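Local structure of SusD homolog (Bacteroides thetaiotaomicron VPI-5482, 3IHV) at residues A[402-407]-A[416-421]; A[421-426]-A[440-445]. The protein probably binds sugars at the outer membrane of a gut bacterium, as a SusD-family protein taking part in glycan capture. All blocks are in the same frame, centred on the assembly; numbering follows the deposited sequence.

Contact 1 of 2, residues A[402-407]-A[416-421]; sequences LLYAEA and DAEAYN
Ala405 and Ala419 bring two antiparallel helical segments to within 4.0 Å, CA to CA. The first segment lies in the middle of helix 397-412, the second at the start of helix 417-430, and the short turn between them makes the pair a helical hairpin. So near an approach suits alanine at both positions, whose single methyl takes up little room between the backbones. Each methyl lies against the other helix: Ala405 CB is 3.5 Å from Ala419 O, while Ala419 CB faces Ala405 O at 4.0 Å. The two methyls sit side by side, CB to CB 4.4 Å, in a purely van der Waals fit.

Beside this alanine pair, Tyr404 reaches across. With its ring anti to the backbone N (chi1 -174°), the phenol extends to the second helix and meets the Glu418 side chain at a slant, OH 3.9 Å from Glu418 CB. Glu418 starts toward the tyrosine, but its chain bends at chi2 (72°) and carries the carboxylate away, leaving its aliphatic base as the part that packs. Its acid end suits the exposed face of the helix. Asp416 is the N-cap of helix 417-430: its OD1 accepts from Ala419 N at 2.8 Å, with an N-H...O angle of 162°, and its negative charge would probably suit the positive end of the helix dipole. The bond ties the loop residue to the first turn, at the very residue that meets Ala405.

Such close helix pairing is in keeping with the TPR-like helical framework of SusD proteins. Around the hairpin, Tyr404 also packs on Ala227 and Arg228 of helix 219-232, Leu403 rests on helix 195-210, and Leu402 lies against helix 448-463.

Contact 2 of 2, residues A[421-426]-A[440-445]; sequences NAINAV and CDLPQG
Asn424 on helix 417-430 grips the backbone of Leu442, making this a helix-to-loop contact in the connection that leads on to helix 448-463. Asn424 OD1 accepts from Leu442 N at 2.8 Å, with an N-H...O angle of 154° and the donor tilted out of the carbonyl plane. Asparagine suits the place because its amide has both an acceptor for the loop and a donor: ND2 gives a weak bond to a water, which donates to Leu442 O at 2.6 Å and accepts from Gln444 NE2 at 2.8 Å. Both backbone polar atoms of Leu442 are therefore satisfied, one directly and one through water.

The amide of Asn424 also stacks on the carboxylate of Asp441, the planes 18° apart and the two CG atoms 3.7 Å from each other. This carboxylate is held chiefly by its salt bridge to Arg428, one turn further along the helix. Residues 441-444 have the extended backbone angles of a polyproline II segment, a form without internal hydrogen bonds that relies on bonds to its surroundings; here it runs past one face of a helix in the TPR-like framework of the SusD family. An alanine in place of Asn424 would probably leave Leu442 N without its acceptor, the Asp441 carboxylate without its stacking mate and the water without its weak ND2 donor.

Deeper in, branched apolar chains cross at about a right angle. Ile423, with CG1 anti to the backbone N (chi1 -170°), sends CD1 to within 3.7 Å of Leu442 CD2, while its CG2 lies 3.8 Å from the same methyl. Leucine suits this buried position by its forked end: CD1 rests 3.7 Å from Ile423 CG1, and the side chain goes on to touch Ala454 of helix 448-463.

How the contacts relate
Contacts 1 and 2 follow one another along the chain, share Asn421 and have centres about 9 Å apart, and both use helix 417-430: its first turn carries contact 1, and the next holds the loop 440-445 while Ile423 still touches Leu402 of helix 397-412. Tyr420 joins them directly. Its CB points away from helix 397-412, and its OH makes a probable hydrogen bond to Pro443 O, 2.8 Å away, while the ring atom CE1 packs 3.7 Å from Leu442 O. The ring also meets Phe451 edge-to-face, bringing helix 448-463 into the same cluster. No residue of either contact is among the ligands of the two sodium ions.

Contact 1 of 2, residues A[402-407]-A[416-421]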
loop_
_atom_site.group_PDB
_atom_site.type_symbol
_atom_site.label_atom_id
_atom_site.label_comp_id
_atom_site.label_asym_id
_atom_site.label_seq_id
_atom_site.Cartn_x
_atom_site.Cartn_y
_atom_site.Cartn_z
ATOM N N LEU A 402 -5.577 -13.230 -4.167
ATOM C CA LEU A 402 -5.048 -13.068 -5.534
ATOM C C LEU A 402 -3.578 -13.536 -5.606
ATOM O O LEU A 402 -3.161 -14.165 -6.597
ATOM C CB LEU A 402 -5.203 -11.635 -6.004
ATOM C CG LEU A 402 -6.649 -11.170 -6.211
ATOM C CD1 LEU A 402 -6.740 -9.731 -6.712
ATOM C CD2 LEU A 402 -7.374 -12.091 -7.189
ATOM N N LEU A 403 -2.803 -13.278 -4.535
ATOM C CA LEU A 403 -1.408 -13.756 -4.487
ATOM C C LEU A 403 -1.344 -15.271 -4.492
ATOM O O LEU A 403 -0.437 -15.871 -5.100
ATOM C CB LEU A 403 -0.684 -13.228 -3.238
ATOM C CG LEU A 403 -0.372 -11.732 -3.246
ATOM C CD1 LEU A 403 0.115 -11.291 -1.870
ATOM C CD2 LEU A 403 0.707 -11.445 -4.341
ATOM N N TYR A 404 -2.273 -15.893 -3.762
ATOM C CA TYR A 404 -2.361 -17.341 -3.721
ATOM C C TYR A 404 -2.592 -17.902 -5.124
ATOM O O TYR A 404 -1.869 -18.795 -5.591
ATOM C CB TYR A 404 -3.483 -17.726 -2.754
ATOM C CG TYR A 404 -3.674 -19.203 -2.449
ATOM C CD1 TYR A 404 -2.595 -20.077 -2.348
ATOM C CD2 TYR A 404 -4.946 -19.704 -2.168
ATOM C CE1 TYR A 404 -2.783 -21.421 -2.035
ATOM C CE2 TYR A 404 -5.130 -21.028 -1.839
ATOM C CZ TYR A 404 -4.042 -21.883 -1.759
ATOM O OH TYR A 404 -4.243 -23.212 -1.432
ATOM N N ALA A 405 -3.563 -17.325 -5.831
ATOM C CA ALA A 405 -3.849 -17.753 -7.185
ATOM C C ALA A 405 -2.641 -17.539 -8.072
ATOM O O ALA A 405 -2.261 -18.453 -8.838
ATOM C CB ALA A 405 -5.040 -17.008 -7.762
ATOM N N GLU A 406 -2.031 -16.360 -7.962
ATOM C CA GLU A 406 -0.853 -16.030 -8.783
ATOM C C GLU A 406 0.280 -17.024 -8.544
ATOM O O GLU A 406 0.841 -17.595 -9.457
ATOM C CB GLU A 406 -0.374 -14.593 -8.481
ATOM C CG GLU A 406 0.854 -14.176 -9.260
ATOM C CD GLU A 406 1.355 -12.802 -8.903
ATOM O OE1 GLU A 406 0.683 -12.063 -8.111
ATOM O OE2 GLU A 406 2.406 -12.451 -9.480
ATOM N N ALA A 407 0.599 -17.239 -7.273
ATOM C CA ALA A 407 1.742 -18.103 -6.912
ATOM C C ALA A 407 1.509 -19.553 -7.267
ATOM O O ALA A 407 2.440 -20.247 -7.744
ATOM C CB ALA A 407 2.069 -17.964 -5.386
ATOM N N ASP A 416 -4.843 -24.464 -10.898
ATOM C CA ASP A 416 -5.566 -25.612 -10.360
ATOM C C ASP A 416 -6.836 -25.108 -9.672
ATOM O O ASP A 416 -7.129 -23.899 -9.693
ATOM C CB ASP A 416 -4.691 -26.412 -9.397
ATOM C CG ASP A 416 -4.224 -25.591 -8.189
ATOM O OD1 ASP A 416 -4.830 -24.548 -7.860
ATOM O OD2 ASP A 416 -3.208 -25.970 -7.594
ATOM N N ALA A 417 -7.580 -26.033 -9.059
ATOM C CA ALA A 417 -8.830 -25.701 -8.406
ATOM C C ALA A 417 -8.670 -24.651 -7.333
ATOM O O ALA A 417 -9.501 -23.753 -7.189
ATOM C CB ALA A 417 -9.523 -27.001 -7.828
ATOM N N GLU A 418 -7.611 -24.765 -6.540
ATOM C CA GLU A 418 -7.403 -23.812 -5.463
ATOM C C GLU A 418 -7.127 -22.420 -6.005
ATOM O O GLU A 418 -7.632 -21.424 -5.470
ATOM C CB GLU A 418 -6.292 -24.259 -4.535
ATOM C CG GLU A 418 -6.704 -25.413 -3.676
ATOM C CD GLU A 418 -6.830 -26.723 -4.418
ATOM O OE1 GLU A 418 -5.936 -27.090 -5.246
ATOM O OE2 GLU A 418 -7.841 -27.414 -4.152
ATOM N N ALA A 419 -6.371 -22.358 -7.091
ATOM C CA ALA A 419 -6.093 -21.071 -7.746
ATOM C C ALA A 419 -7.399 -20.443 -8.273
ATOM O O ALA A 419 -7.675 -19.276 -8.015
ATOM C CB ALA A 419 -5.100 -21.234 -8.850
ATOM N N TYR A 420 -8.190 -21.230 -8.978
ATOM C CA TYR A 420 -9.475 -20.753 -9.460
ATOM C C TYR A 420 -10.417 -20.330 -8.338
ATOM O O TYR A 420 -11.083 -19.307 -8.427
ATOM C CB TYR A 420 -10.142 -21.817 -10.321
ATOM C CG TYR A 420 -9.825 -21.713 -11.787
ATOM C CD1 TYR A 420 -10.428 -20.731 -12.548
ATOM C CD2 TYR A 420 -8.978 -22.618 -12.422
ATOM C CE1 TYR A 420 -10.179 -20.644 -13.909
ATOM C CE2 TYR A 420 -8.744 -22.544 -13.776
ATOM C CZ TYR A 420 -9.335 -21.539 -14.501
ATOM O OH TYR A 420 -9.135 -21.436 -15.846
ATOM N N ASN A 421 -10.479 -21.124 -7.271
ATOM C CA ASN A 421 -11.362 -20.803 -6.161
ATOM C C ASN A 421 -10.991 -19.479 -5.507
ATOM O O ASN A 421 -11.879 -18.706 -5.129
ATOM C CB ASN A 421 -11.407 -21.937 -5.117
ATOM C CG ASN A 421 -12.132 -23.185 -5.613
ATOM O OD1 ASN A 421 -12.912 -23.150 -6.570
ATOM N ND2 ASN A 421 -11.875 -24.309 -4.952
#

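Contact 2 of 2, residues A[421-426]-A[440-445]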
loop_
_atom_site.group_PDB
_atom_site.type_symbol
_atom_site.label_atom_id
_atom_site.label_comp_id
_atom_site.label_asym_id
_atom_site.label_seq_id
_atom_site.Cartn_x
_atom_site.Cartn_y
_atom_site.Cartn_z
ATOM N N ASN A 421 -10.479 -21.124 -7.271
ATOM C CA ASN A 421 -11.362 -20.803 -6.161
ATOM C C ASN A 421 -10.991 -19.479 -5.507
ATOM O O ASN A 421 -11.879 -18.706 -5.129
ATOM C CB ASN A 421 -11.407 -21.937 -5.117
ATOM C CG ASN A 421 -12.132 -23.185 -5.613
ATOM O OD1 ASN A 421 -12.912 -23.150 -6.570
ATOM N ND2 ASN A 421 -11.875 -24.309 -4.952
ATOM N N ALA A 422 -9.690 -19.212 -5.398
ATOM C CA ALA A 422 -9.198 -17.997 -4.738
ATOM C C ALA A 422 -9.546 -16.771 -5.566
ATOM O O ALA A 422 -10.160 -15.812 -5.043
ATOM C CB ALA A 422 -7.684 -18.083 -4.494
ATOM N N ILE A 423 -9.221 -16.811 -6.855
ATOM C CA ILE A 423 -9.546 -15.676 -7.757
ATOM C C ILE A 423 -11.080 -15.500 -7.940
ATOM O O ILE A 423 -11.587 -14.373 -7.900
ATOM C CB ILE A 423 -8.778 -15.680 -9.108
ATOM C CG1 ILE A 423 -9.037 -14.329 -9.818
ATOM C CG2 ILE A 423 -9.135 -16.877 -9.996
ATOM C CD1 ILE A 423 -7.996 -13.922 -10.837
ATOM N N ASN A 424 -11.813 -16.594 -8.053
ATOM C CA ASN A 424 -13.291 -16.510 -8.211
ATOM C C ASN A 424 -13.986 -15.995 -6.953
ATOM O O ASN A 424 -14.997 -15.302 -7.065
ATOM C CB ASN A 424 -13.867 -17.801 -8.755
ATOM C CG ASN A 424 -13.563 -17.989 -10.231
ATOM O OD1 ASN A 424 -13.316 -17.006 -10.945
ATOM N ND2 ASN A 424 -13.553 -19.235 -10.683
ATOM N N ALA A 425 -13.399 -16.208 -5.769
ATOM C CA ALA A 425 -13.995 -15.638 -4.545
ATOM C C ALA A 425 -13.951 -14.133 -4.644
ATOM O O ALA A 425 -14.941 -13.435 -4.323
ATOM C CB ALA A 425 -13.258 -16.082 -3.287
ATOM N N VAL A 426 -12.800 -13.635 -5.098
ATOM C CA VAL A 426 -12.618 -12.209 -5.282
ATOM C C VAL A 426 -13.555 -11.632 -6.378
ATOM O O VAL A 426 -14.200 -10.596 -6.162
ATOM C CB VAL A 426 -11.167 -11.849 -5.565
ATOM C CG1 VAL A 426 -11.047 -10.364 -5.917
ATOM C CG2 VAL A 426 -10.322 -12.193 -4.338
ATOM N N CYS A 440 -19.569 -13.872 -13.710
ATOM C CA CYS A 440 -18.426 -13.235 -13.082
ATOM C C CYS A 440 -17.190 -14.106 -12.975
ATOM O O CYS A 440 -16.067 -13.571 -12.912
ATOM C CB CYS A 440 -18.770 -12.740 -11.658
ATOM S SG CYS A 440 -19.304 -14.009 -10.475
ATOM N N ASP A 441 -17.362 -15.429 -12.898
ATOM C CA ASP A 441 -16.197 -16.314 -12.711
ATOM C C ASP A 441 -15.235 -16.285 -13.870
ATOM O O ASP A 441 -15.663 -16.149 -15.008
ATOM C CB ASP A 441 -16.596 -17.783 -12.526
ATOM C CG ASP A 441 -17.176 -18.088 -11.168
ATOM O OD1 ASP A 441 -17.119 -17.254 -10.243
ATOM O OD2 ASP A 441 -17.696 -19.210 -11.007
ATOM N N LEU A 442 -13.939 -16.420 -13.579
ATOM C CA LEU A 442 -12.963 -16.659 -14.628
ATOM C C LEU A 442 -13.300 -18.030 -15.143
ATOM O O LEU A 442 -13.469 -18.959 -14.338
ATOM C CB LEU A 442 -11.504 -16.733 -14.164
ATOM C CG LEU A 442 -10.644 -15.510 -13.965
ATOM C CD1 LEU A 442 -11.190 -14.739 -12.837
ATOM C CD2 LEU A 442 -9.172 -15.907 -13.676
ATOM N N PRO A 443 -13.362 -18.191 -16.474
ATOM C CA PRO A 443 -13.665 -19.449 -17.087
ATOM C C PRO A 443 -12.561 -20.485 -16.921
ATOM O O PRO A 443 -11.420 -20.122 -16.833
ATOM C CB PRO A 443 -13.773 -19.097 -18.570
ATOM C CG PRO A 443 -12.849 -18.009 -18.735
ATOM C CD PRO A 443 -12.994 -17.173 -17.487
ATOM N N GLN A 444 -12.965 -21.747 -16.821
ATOM C CA GLN A 444 -12.074 -22.887 -16.889
ATOM C C GLN A 444 -11.464 -22.873 -18.277
ATOM O O GLN A 444 -12.017 -22.252 -19.207
ATOM C CB GLN A 444 -12.829 -24.201 -16.718
ATOM C CG GLN A 444 -13.404 -24.398 -15.368
ATOM C CD GLN A 444 -12.337 -24.477 -14.290
ATOM O OE1 GLN A 444 -11.497 -25.356 -14.310
ATOM N NE2 GLN A 444 -12.399 -23.578 -13.346
ATOM N N GLY A 445 -10.360 -23.600 -18.436
ATOM C CA GLY A 445 -9.694 -23.677 -19.722
ATOM C C GLY A 445 -8.530 -22.736 -19.920
ATOM O O GLY A 445 -7.875 -22.773 -20.973
HETATM O O HOH W 1 -14.033 -21.268 -13.214
#